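Local coordinates for protein Niban 2 (Homo sapiens, PDB 7CTP) that may suppress apoptosis and promote melanoma cell invasion, and carries a PH domain on a long, largely helical body, at residues A[313-318]-A[533-538]; A[363-368]-A[474-479]; A[392-397]-A[442-447]; A[501-506]-A[542-547]. All blocks are in the same frame, centred on the assembly; numbering follows the deposited sequence.

The four contacts lie in the helical body, and none uses a strand of the PH domain sheet. They form two clusters. Contacts 1 and 4 share helix 532-555, with centres 16 Å apart, and touch where Tyr536 and Glu537 meet Leu504. Contacts 2 and 3 have centres 10 Å apart. Val475 and Phe364 touch Ala443, Val368 touches Phe447, and Glu367 touches Leu394. Contacts 1 and 2 are 44 Å apart, centre to centre. Helix 464-511 spans the gap and serves contacts 2 and 4. Along the chain, contact 3 falls within contact 2, and both within contact 1. Contacts 1 and 4 alternate, so the last helix is held against both helix 260-337 and helix 464-511.

Contact 1 (A[313-318]-A[533-538]); sequences TSKEHL and ENTYEE
This is a buried helix-to-helix contact in which Leu318 and Lys315 of the long helix 260-337 meet Thr535 near the start of helix 532-555. Leu318 CD2 does most of the touching. It lies 3.4 Å from Thr535 OG1 and 3.7 Å from Thr535 CB, against the side chain where its two branches part. Leu318 CG adds a contact of 3.9 Å with Thr535 CG2. The Thr535 methyl is anti to the backbone N, while the hydroxyl stands beside that N and bonds to Leu531 O. The polar atom is therefore satisfied by the residue just before the helix, and it meets Leu318 without bonding to it. Such packing joins the last helix to the much earlier helix 260-337 in the helical body. Lys315 passes its aliphatic part by Thr535, with CG 4.2 Å from OG1. Its chain then bends at chi3 (-75°) and again at chi4, and NZ bonds to Phe529 O in the loop before helix 532-555. Replacing Thr535 with glycine would probably open a gap beside Leu318 CD2 and leave Leu531 O without its hydroxyl partner. Ala319 and Ile322 extend the surface under Thr535.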
# COMPACT_ATOMS: atom_id res chain seq x y z
N THR A 313 18.89 -25.87 -11.23
CA THR A 313 19.36 -27.14 -10.68
C THR A 313 19.96 -26.96 -9.30
O THR A 313 19.69 -27.75 -8.38
CB THR A 313 20.39 -27.75 -11.64
OG1 THR A 313 19.73 -28.09 -12.86
CG2 THR A 313 21.04 -28.97 -11.03
N SER A 314 20.78 -25.93 -9.13
CA SER A 314 21.41 -25.69 -7.84
C SER A 314 20.37 -25.30 -6.80
O SER A 314 20.42 -25.76 -5.65
CB SER A 314 22.48 -24.60 -7.98
OG SER A 314 22.73 -23.95 -6.75
N LYS A 315 19.40 -24.47 -7.19
CA LYS A 315 18.31 -24.09 -6.29
C LYS A 315 17.53 -25.32 -5.84
O LYS A 315 17.23 -25.48 -4.64
CB LYS A 315 17.40 -23.07 -6.98
CG LYS A 315 16.56 -22.20 -6.03
CD LYS A 315 15.86 -21.03 -6.75
CE LYS A 315 16.82 -19.87 -7.11
NZ LYS A 315 16.60 -18.61 -6.29
N GLU A 316 17.23 -26.23 -6.77
CA GLU A 316 16.46 -27.43 -6.44
C GLU A 316 17.25 -28.38 -5.54
O GLU A 316 16.68 -29.04 -4.67
CB GLU A 316 16.01 -28.13 -7.72
CG GLU A 316 15.23 -29.44 -7.55
CD GLU A 316 14.17 -29.40 -6.45
OE1 GLU A 316 14.13 -30.36 -5.64
OE2 GLU A 316 13.37 -28.44 -6.40
N HIS A 317 18.57 -28.45 -5.73
CA HIS A 317 19.39 -29.29 -4.85
C HIS A 317 19.38 -28.75 -3.43
O HIS A 317 19.23 -29.51 -2.47
CB HIS A 317 20.81 -29.40 -5.39
CG HIS A 317 21.71 -30.28 -4.57
ND1 HIS A 317 22.76 -29.78 -3.82
CD2 HIS A 317 21.71 -31.62 -4.38
CE1 HIS A 317 23.36 -30.78 -3.20
NE2 HIS A 317 22.75 -31.90 -3.53
N LEU A 318 19.56 -27.43 -3.28
CA LEU A 318 19.46 -26.82 -1.96
C LEU A 318 18.09 -27.08 -1.34
O LEU A 318 17.98 -27.45 -0.17
CB LEU A 318 19.73 -25.32 -2.06
CG LEU A 318 19.53 -24.44 -0.83
CD1 LEU A 318 20.50 -24.82 0.29
CD2 LEU A 318 19.69 -22.97 -1.23
N GLU A 533 17.91 -18.50 2.93
CA GLU A 533 16.67 -18.07 3.57
C GLU A 533 15.50 -18.08 2.59
O GLU A 533 14.41 -18.57 2.92
CB GLU A 533 16.85 -16.69 4.18
CG GLU A 533 15.68 -16.28 5.02
CD GLU A 533 15.64 -16.93 6.39
OE1 GLU A 533 16.72 -17.29 6.91
OE2 GLU A 533 14.53 -17.07 6.94
N ASN A 534 15.69 -17.52 1.39
CA ASN A 534 14.61 -17.47 0.40
C ASN A 534 14.21 -18.86 -0.06
O ASN A 534 13.02 -19.13 -0.28
CB ASN A 534 15.03 -16.64 -0.81
CG ASN A 534 15.10 -15.17 -0.52
OD1 ASN A 534 15.77 -14.74 0.42
ND2 ASN A 534 14.38 -14.37 -1.31
N THR A 535 15.18 -19.74 -0.24
CA THR A 535 14.88 -21.11 -0.64
C THR A 535 14.10 -21.83 0.45
O THR A 535 13.09 -22.49 0.19
CB THR A 535 16.17 -21.85 -0.97
OG1 THR A 535 16.88 -21.14 -2.00
CG2 THR A 535 15.88 -23.27 -1.45
N TYR A 536 14.54 -21.66 1.70
CA TYR A 536 13.81 -22.20 2.85
C TYR A 536 12.38 -21.67 2.89
O TYR A 536 11.42 -22.44 3.09
CB TYR A 536 14.56 -21.85 4.13
CG TYR A 536 13.74 -21.95 5.40
CD1 TYR A 536 13.30 -23.18 5.88
CD2 TYR A 536 13.44 -20.82 6.15
CE1 TYR A 536 12.57 -23.28 7.05
CE2 TYR A 536 12.71 -20.90 7.33
CZ TYR A 536 12.28 -22.13 7.77
OH TYR A 536 11.56 -22.21 8.94
N GLU A 537 12.20 -20.36 2.69
CA GLU A 537 10.85 -19.81 2.73
C GLU A 537 9.99 -20.34 1.59
O GLU A 537 8.78 -20.52 1.75
CB GLU A 537 10.91 -18.28 2.71
CG GLU A 537 11.53 -17.70 3.97
CD GLU A 537 11.39 -16.20 4.08
OE1 GLU A 537 10.72 -15.59 3.21
OE2 GLU A 537 11.93 -15.63 5.06
N GLU A 538 10.60 -20.62 0.43
CA GLU A 538 9.85 -21.23 -0.66
C GLU A 538 9.44 -22.66 -0.31
O GLU A 538 8.35 -23.11 -0.69
CB GLU A 538 10.67 -21.23 -1.96
CG GLU A 538 10.87 -19.85 -2.58
CD GLU A 538 11.72 -19.89 -3.85
OE1 GLU A 538 12.42 -18.89 -4.14
OE2 GLU A 538 11.67 -20.91 -4.55

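Contact 2 (A[363-368]-A[474-479]); sequences VFFKEV and RVLKKY
Two phenylalanine rings of segment 363-368, on helix 342-378, are met at their edges by the two methyls of Leu476. Leu476 CD2 lies near the plane of the Phe364 ring, 3.9 Å from CD2 of that ring. Leu476 CD1 lies near the plane of the Phe365 ring, 3.6 Å from its CD1. The leucine fork thus reaches both rings at once. Its CG is anti to the carbonyl carbon (chi1 -70°), which brings the branched end nearer the opposing helix. Val475 takes the far end of Phe364: its CG1 approaches the ring obliquely, 3.7 Å from CZ and 3.8 Å from CE2. Phe364 is buried, whereas Phe365 sits on the exposed margin. With Phe364 cut back to alanine, Val475 CG1 and Leu476 CD2 would probably lose their aromatic partner, opening a gap between the helices. Phe364 also touches Met440 of helix 422-455 and Leu472 of helix 464-511, and Leu57 from a loop lies against Val475. The helix segments run almost antiparallel, at 168°, with axes 11.6 Å apart. That wide spacing leaves room for the large aromatic side chains between the backbones. It is an antiparallel helix pair with an apolar interface, part of the helical bundle built from helices 342-378, 422-455 and 464-511.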
# COMPACT_ATOMS: atom_id res chain seq x y z
N VAL A 363 -21.61 0.41 -10.62
CA VAL A 363 -21.37 1.83 -10.85
C VAL A 363 -20.98 2.08 -12.30
O VAL A 363 -21.41 3.05 -12.93
CB VAL A 363 -20.30 2.35 -9.87
CG1 VAL A 363 -19.80 3.73 -10.31
CG2 VAL A 363 -20.87 2.44 -8.45
N PHE A 364 -20.15 1.19 -12.85
CA PHE A 364 -19.75 1.29 -14.25
C PHE A 364 -20.96 1.19 -15.17
O PHE A 364 -21.15 2.02 -16.07
CB PHE A 364 -18.74 0.19 -14.57
CG PHE A 364 -18.40 0.07 -16.03
CD1 PHE A 364 -17.75 1.09 -16.69
CD2 PHE A 364 -18.74 -1.08 -16.73
CE1 PHE A 364 -17.44 0.98 -18.03
CE2 PHE A 364 -18.43 -1.20 -18.07
CZ PHE A 364 -17.78 -0.17 -18.72
N PHE A 365 -21.80 0.19 -14.92
CA PHE A 365 -23.01 -0.03 -15.72
C PHE A 365 -23.93 1.18 -15.68
O PHE A 365 -24.47 1.59 -16.72
CB PHE A 365 -23.72 -1.27 -15.20
CG PHE A 365 -24.86 -1.74 -16.05
CD1 PHE A 365 -24.66 -2.67 -17.05
CD2 PHE A 365 -26.15 -1.28 -15.81
CE1 PHE A 365 -25.71 -3.12 -17.83
CE2 PHE A 365 -27.20 -1.74 -16.59
CZ PHE A 365 -26.98 -2.65 -17.60
N LYS A 366 -24.11 1.78 -14.50
CA LYS A 366 -24.97 2.95 -14.36
C LYS A 366 -24.41 4.14 -15.12
O LYS A 366 -25.16 4.86 -15.80
CB LYS A 366 -25.15 3.29 -12.88
CG LYS A 366 -25.78 4.66 -12.64
CD LYS A 366 -25.89 4.95 -11.16
CE LYS A 366 -26.08 6.43 -10.92
NZ LYS A 366 -27.18 6.95 -11.77
N GLU A 367 -23.09 4.37 -15.04
CA GLU A 367 -22.51 5.54 -15.68
C GLU A 367 -22.57 5.42 -17.20
O GLU A 367 -22.84 6.40 -17.89
CB GLU A 367 -21.08 5.73 -15.20
CG GLU A 367 -21.00 6.18 -13.74
CD GLU A 367 -21.71 7.50 -13.51
OE1 GLU A 367 -21.46 8.45 -14.27
OE2 GLU A 367 -22.51 7.57 -12.55
N VAL A 368 -22.35 4.21 -17.72
CA VAL A 368 -22.46 4.01 -19.17
C VAL A 368 -23.91 4.20 -19.62
O VAL A 368 -24.18 4.83 -20.65
CB VAL A 368 -21.92 2.62 -19.55
CG1 VAL A 368 -22.33 2.27 -20.98
CG2 VAL A 368 -20.40 2.59 -19.40
N ARG A 474 -19.90 -6.24 -24.10
CA ARG A 474 -18.59 -6.85 -24.31
C ARG A 474 -17.63 -6.52 -23.18
O ARG A 474 -16.84 -7.37 -22.75
CB ARG A 474 -17.99 -6.39 -25.64
CG ARG A 474 -18.45 -7.17 -26.85
CD ARG A 474 -17.90 -6.56 -28.13
NE ARG A 474 -16.45 -6.74 -28.26
CZ ARG A 474 -15.65 -5.91 -28.92
NH1 ARG A 474 -16.16 -4.82 -29.50
NH2 ARG A 474 -14.35 -6.15 -29.00
N VAL A 475 -17.65 -5.27 -22.71
CA VAL A 475 -16.74 -4.86 -21.64
C VAL A 475 -17.13 -5.54 -20.33
O VAL A 475 -16.27 -5.93 -19.53
CB VAL A 475 -16.72 -3.33 -21.53
CG1 VAL A 475 -15.86 -2.87 -20.34
CG2 VAL A 475 -16.19 -2.73 -22.82
N LEU A 476 -18.43 -5.72 -20.10
CA LEU A 476 -18.88 -6.40 -18.89
C LEU A 476 -18.39 -7.84 -18.84
O LEU A 476 -18.03 -8.35 -17.76
CB LEU A 476 -20.41 -6.35 -18.80
CG LEU A 476 -21.05 -4.99 -18.49
CD1 LEU A 476 -22.57 -5.08 -18.64
CD2 LEU A 476 -20.66 -4.48 -17.10
N LYS A 477 -18.35 -8.54 -19.98
CA LYS A 477 -17.84 -9.91 -19.96
C LYS A 477 -16.34 -9.94 -19.70
O LYS A 477 -15.85 -10.79 -18.95
CB LYS A 477 -18.19 -10.65 -21.26
CG LYS A 477 -19.69 -10.71 -21.52
CD LYS A 477 -20.19 -11.97 -22.21
CE LYS A 477 -21.71 -11.90 -22.44
NZ LYS A 477 -22.11 -10.94 -23.53
N LYS A 478 -15.60 -8.99 -20.29
CA LYS A 478 -14.18 -8.88 -19.97
C LYS A 478 -13.99 -8.53 -18.50
O LYS A 478 -13.09 -9.06 -17.83
CB LYS A 478 -13.50 -7.84 -20.86
CG LYS A 478 -13.55 -8.17 -22.36
CD LYS A 478 -13.01 -7.01 -23.19
CE LYS A 478 -13.19 -7.25 -24.69
NZ LYS A 478 -12.33 -8.37 -25.18
N TYR A 479 -14.83 -7.63 -17.97
CA TYR A 479 -14.73 -7.26 -16.56
C TYR A 479 -14.94 -8.47 -15.66
O TYR A 479 -14.19 -8.67 -14.69
CB TYR A 479 -15.74 -6.17 -16.22
CG TYR A 479 -15.68 -5.78 -14.76
CD1 TYR A 479 -16.43 -6.46 -13.80
CD2 TYR A 479 -14.85 -4.75 -14.34
CE1 TYR A 479 -16.34 -6.11 -12.45
CE2 TYR A 479 -14.76 -4.40 -13.01
CZ TYR A 479 -15.51 -5.08 -12.07
OH TYR A 479 -15.41 -4.71 -10.75

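Contact 3 (A[392-397]-A[442-447]); sequences SRLAYH and NAVYTF
The backbones of Ser392 and Val444 come close here, with their CA atoms 5.8 Å apart. Segment 392-397 lies in the connection after helix 384-391, with a short 3-10 turn at residues 394-395. Segment 442-447 is regular helix within helix 422-455. Val444 is the helix residue that the connection rests on. Its two methyls have different partners. CG1 meets Leu394, 4.0 Å from CD2 and 4.1 Å from CB, with the two side chains set nearly perpendicular. CG1 is anti to the carbonyl carbon (chi1 -62°), which leaves CG2 between the backbone N and that carbon, facing Ser392 O at 3.9 Å. Ser392 itself offers only backbone here: its CB points away from the helix, and OG bonds to Glu389 O. Leu394 also touches Met440 and Glu367, which ties the connection to helix 342-378 as well. On another side of segment 442-447, Thr446 OG1 donates to Asn442 O at 2.7 Å. The C=O to donor angle is 148°, and the hydroxyl is tilted 32° from the carbonyl plane. Thr446 N reaches the same oxygen from the opposite face, so two donors grip it. Thr446 OG1 also bonds to Leu58 N, linking the helix to a further loop. Between the segments there is a methyl-methyl contact plus a methyl against a carbonyl oxygen. No polar bond joins them, so fit and burial are likely to hold them together.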
# COMPACT_ATOMS: atom_id res chain seq x y z
N SER A 392 -14.18 8.87 -18.62
CA SER A 392 -12.78 8.46 -18.59
C SER A 392 -12.17 8.60 -17.21
O SER A 392 -11.18 7.92 -16.90
CB SER A 392 -11.96 9.27 -19.60
OG SER A 392 -11.73 10.60 -19.16
N ARG A 393 -12.74 9.46 -16.36
CA ARG A 393 -12.20 9.76 -15.04
C ARG A 393 -12.94 9.07 -13.91
O ARG A 393 -12.68 9.37 -12.74
CB ARG A 393 -12.23 11.27 -14.81
CG ARG A 393 -11.60 12.05 -15.92
CD ARG A 393 -11.33 13.48 -15.53
NE ARG A 393 -10.30 14.03 -16.40
CZ ARG A 393 -9.03 14.16 -16.06
NH1 ARG A 393 -8.63 13.82 -14.84
NH2 ARG A 393 -8.17 14.66 -16.93
N LEU A 394 -13.86 8.15 -14.24
CA LEU A 394 -14.75 7.56 -13.24
C LEU A 394 -13.97 6.91 -12.10
O LEU A 394 -14.35 7.02 -10.93
CB LEU A 394 -15.67 6.55 -13.90
CG LEU A 394 -16.62 5.75 -13.01
CD1 LEU A 394 -17.49 6.68 -12.18
CD2 LEU A 394 -17.48 4.83 -13.86
N ALA A 395 -12.87 6.22 -12.42
CA ALA A 395 -12.16 5.49 -11.37
C ALA A 395 -11.59 6.41 -10.30
O ALA A 395 -11.25 5.93 -9.22
CB ALA A 395 -11.04 4.65 -11.97
N TYR A 396 -11.50 7.71 -10.57
CA TYR A 396 -10.97 8.67 -9.62
C TYR A 396 -12.02 9.64 -9.11
O TYR A 396 -11.67 10.64 -8.47
CB TYR A 396 -9.81 9.44 -10.26
CG TYR A 396 -8.72 8.51 -10.74
CD1 TYR A 396 -7.73 8.07 -9.87
CD2 TYR A 396 -8.71 8.02 -12.04
CE1 TYR A 396 -6.75 7.20 -10.29
CE2 TYR A 396 -7.73 7.14 -12.47
CZ TYR A 396 -6.76 6.74 -11.58
OH TYR A 396 -5.78 5.87 -11.99
N HIS A 397 -13.30 9.38 -9.38
CA HIS A 397 -14.35 10.30 -8.97
C HIS A 397 -14.46 10.27 -7.46
O HIS A 397 -14.68 9.19 -6.89
CB HIS A 397 -15.68 9.92 -9.62
CG HIS A 397 -16.70 11.01 -9.58
ND1 HIS A 397 -17.40 11.35 -8.44
CD2 HIS A 397 -17.13 11.86 -10.55
CE1 HIS A 397 -18.22 12.35 -8.71
NE2 HIS A 397 -18.08 12.67 -9.98
N ASN A 442 -9.63 0.26 -15.83
CA ASN A 442 -9.51 -0.61 -17.00
C ASN A 442 -10.84 -0.73 -17.72
O ASN A 442 -10.88 -0.77 -18.96
CB ASN A 442 -9.00 -1.99 -16.59
CG ASN A 442 -7.58 -1.96 -16.03
OD1 ASN A 442 -6.89 -0.93 -16.11
ND2 ASN A 442 -7.14 -3.08 -15.48
N ALA A 443 -11.95 -0.76 -16.98
CA ALA A 443 -13.26 -0.90 -17.62
C ALA A 443 -13.59 0.32 -18.46
O ALA A 443 -14.05 0.19 -19.60
CB ALA A 443 -14.34 -1.16 -16.56
N VAL A 444 -13.36 1.52 -17.92
CA VAL A 444 -13.71 2.72 -18.68
C VAL A 444 -12.73 2.94 -19.82
O VAL A 444 -13.11 3.39 -20.90
CB VAL A 444 -13.82 3.95 -17.76
CG1 VAL A 444 -14.93 3.73 -16.73
CG2 VAL A 444 -12.49 4.25 -17.10
N TYR A 445 -11.44 2.62 -19.61
CA TYR A 445 -10.48 2.73 -20.71
C TYR A 445 -10.85 1.78 -21.84
O TYR A 445 -10.84 2.16 -23.02
CB TYR A 445 -9.06 2.45 -20.22
CG TYR A 445 -8.04 2.47 -21.35
CD1 TYR A 445 -7.67 3.67 -21.95
CD2 TYR A 445 -7.46 1.30 -21.82
CE1 TYR A 445 -6.75 3.71 -22.98
CE2 TYR A 445 -6.54 1.33 -22.85
CZ TYR A 445 -6.19 2.53 -23.42
OH TYR A 445 -5.26 2.57 -24.45
N THR A 446 -11.15 0.53 -21.50
CA THR A 446 -11.57 -0.44 -22.50
C THR A 446 -12.83 0.01 -23.21
O THR A 446 -12.93 -0.06 -24.45
CB THR A 446 -11.79 -1.80 -21.84
OG1 THR A 446 -10.58 -2.24 -21.21
CG2 THR A 446 -12.21 -2.83 -22.89
N PHE A 447 -13.82 0.50 -22.45
CA PHE A 447 -15.06 0.97 -23.06
C PHE A 447 -14.80 2.08 -24.06
O PHE A 447 -15.33 2.07 -25.17
CB PHE A 447 -16.05 1.45 -21.99
CG PHE A 447 -17.39 1.87 -22.56
CD1 PHE A 447 -18.32 0.91 -22.94
CD2 PHE A 447 -17.69 3.21 -22.76
CE1 PHE A 447 -19.54 1.28 -23.48
CE2 PHE A 447 -18.91 3.59 -23.30
CZ PHE A 447 -19.83 2.62 -23.66

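Contact 4 (A[501-506]-A[542-547]); sequences PFLLKK and QTVMKD
Leu503 CD1 and Val544 CG1 meet at 3.5 Å, tighter than usual for two methyl carbons. This single methyl pair is the main contact between the two segments. The two side chains run alongside one another, pointing opposite ways, and each touches with one branch. Leu503 CG is anti to the carbonyl carbon (chi1 -72°), and this sends the branched end toward the other helix. Val544 CG1 is likewise anti to its own carbonyl carbon. Beside this pair, Leu503 CD1 also comes 4.2 Å from Thr543 OG1. That hydroxyl is not left to the apolar neighbour, because it bonds to Val540 O within its own helix. The backbones themselves stay well apart: the nearest CA atoms, those of Leu503 and Val544, are 9.5 Å from each other. The two side chains therefore bridge the gap between the helices. Their surroundings are also largely apolar. Leu503 touches Val540 of helix 532-555, Cys333 of helix 260-337 and Val338 in the loop after it. Val544 rests on Leu496 and Ser499, earlier in helix 464-511. Thr543 lies against Leu327 and Val334. Helix 464-511 is kinked where Pro501 begins the segment, since a proline N has no hydrogen to give to the turn before. Past the kink the helix is regular, with Lys505 N bonded to Pro501 O at 3.0 Å. Helices 260-337, 464-511 and 532-555 thus meet around this largely apolar contact, as in the core of an alpha-helical bundle.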
# COMPACT_ATOMS: atom_id res chain seq x y z
N PRO A 501 4.12 -16.15 7.60
CA PRO A 501 4.83 -15.59 8.77
C PRO A 501 4.55 -16.35 10.04
O PRO A 501 5.43 -16.48 10.91
CB PRO A 501 4.31 -14.15 8.85
CG PRO A 501 3.87 -13.83 7.47
CD PRO A 501 3.28 -15.12 6.96
N PHE A 502 3.32 -16.85 10.18
CA PHE A 502 2.98 -17.70 11.31
C PHE A 502 3.85 -18.95 11.36
O PHE A 502 4.43 -19.28 12.40
CB PHE A 502 1.50 -18.06 11.24
CG PHE A 502 1.06 -19.05 12.29
CD1 PHE A 502 0.74 -18.62 13.56
CD2 PHE A 502 0.99 -20.41 11.99
CE1 PHE A 502 0.34 -19.53 14.54
CE2 PHE A 502 0.59 -21.32 12.96
CZ PHE A 502 0.27 -20.88 14.24
N LEU A 503 3.94 -19.65 10.23
CA LEU A 503 4.74 -20.88 10.17
C LEU A 503 6.21 -20.60 10.42
O LEU A 503 6.88 -21.35 11.14
CB LEU A 503 4.56 -21.54 8.81
CG LEU A 503 3.21 -22.20 8.53
CD1 LEU A 503 3.14 -22.50 7.05
CD2 LEU A 503 3.05 -23.46 9.37
N LEU A 504 6.74 -19.54 9.80
CA LEU A 504 8.15 -19.24 9.97
C LEU A 504 8.47 -18.96 11.43
O LEU A 504 9.51 -19.39 11.94
CB LEU A 504 8.54 -18.05 9.09
CG LEU A 504 8.50 -18.35 7.58
CD1 LEU A 504 8.86 -17.09 6.81
CD2 LEU A 504 9.45 -19.51 7.22
N LYS A 505 7.58 -18.26 12.13
CA LYS A 505 7.80 -17.98 13.54
C LYS A 505 7.78 -19.27 14.36
O LYS A 505 8.65 -19.49 15.21
CB LYS A 505 6.77 -16.99 14.06
CG LYS A 505 7.04 -16.61 15.51
CD LYS A 505 5.89 -15.83 16.10
CE LYS A 505 6.21 -14.34 16.14
NZ LYS A 505 4.97 -13.51 16.19
N LYS A 506 6.79 -20.14 14.11
CA LYS A 506 6.73 -21.41 14.83
C LYS A 506 7.95 -22.27 14.55
O LYS A 506 8.47 -22.95 15.45
CB LYS A 506 5.45 -22.16 14.46
CG LYS A 506 4.16 -21.49 14.91
CD LYS A 506 4.05 -21.44 16.43
CE LYS A 506 2.76 -20.71 16.85
NZ LYS A 506 2.81 -20.29 18.28
N GLN A 542 5.47 -23.96 -0.02
CA GLN A 542 4.88 -25.07 -0.75
C GLN A 542 4.06 -25.98 0.15
O GLN A 542 3.16 -26.68 -0.33
CB GLN A 542 5.97 -25.87 -1.46
CG GLN A 542 6.48 -25.20 -2.74
CD GLN A 542 5.37 -24.89 -3.73
OE1 GLN A 542 4.49 -25.72 -3.97
NE2 GLN A 542 5.41 -23.70 -4.31
N THR A 543 4.30 -25.95 1.46
CA THR A 543 3.53 -26.79 2.38
C THR A 543 2.11 -26.28 2.59
O THR A 543 1.22 -27.07 2.94
CB THR A 543 4.24 -26.91 3.73
OG1 THR A 543 4.17 -25.66 4.42
CG2 THR A 543 5.68 -27.31 3.54
N VAL A 544 1.86 -24.98 2.40
CA VAL A 544 0.49 -24.48 2.49
C VAL A 544 -0.18 -24.35 1.13
O VAL A 544 -1.40 -24.12 1.08
CB VAL A 544 0.41 -23.12 3.20
CG1 VAL A 544 0.72 -23.26 4.65
CG2 VAL A 544 1.33 -22.10 2.53
N MET A 545 0.57 -24.50 0.04
CA MET A 545 0.04 -24.17 -1.28
C MET A 545 -1.17 -25.03 -1.64
O MET A 545 -2.15 -24.53 -2.19
CB MET A 545 1.14 -24.31 -2.33
CG MET A 545 1.00 -23.34 -3.48
SD MET A 545 0.76 -21.65 -2.93
CE MET A 545 -0.11 -20.99 -4.33
N LYS A 546 -1.11 -26.33 -1.34
CA LYS A 546 -2.23 -27.21 -1.67
C LYS A 546 -3.49 -26.78 -0.94
O LYS A 546 -4.54 -26.57 -1.56
CB LYS A 546 -1.88 -28.67 -1.33
CG LYS A 546 -3.04 -29.65 -1.55
CD LYS A 546 -2.57 -31.09 -1.41
CE LYS A 546 -3.73 -32.04 -1.16
NZ LYS A 546 -3.77 -32.57 0.24
N ASP A 547 -3.40 -26.61 0.39
CA ASP A 547 -4.56 -26.19 1.17
C ASP A 547 -5.11 -24.86 0.69
O ASP A 547 -6.33 -24.68 0.61
CB ASP A 547 -4.19 -26.12 2.66
CG ASP A 547 -3.99 -27.49 3.28
OD1 ASP A 547 -4.83 -28.39 3.01
OD2 ASP A 547 -3.00 -27.68 4.02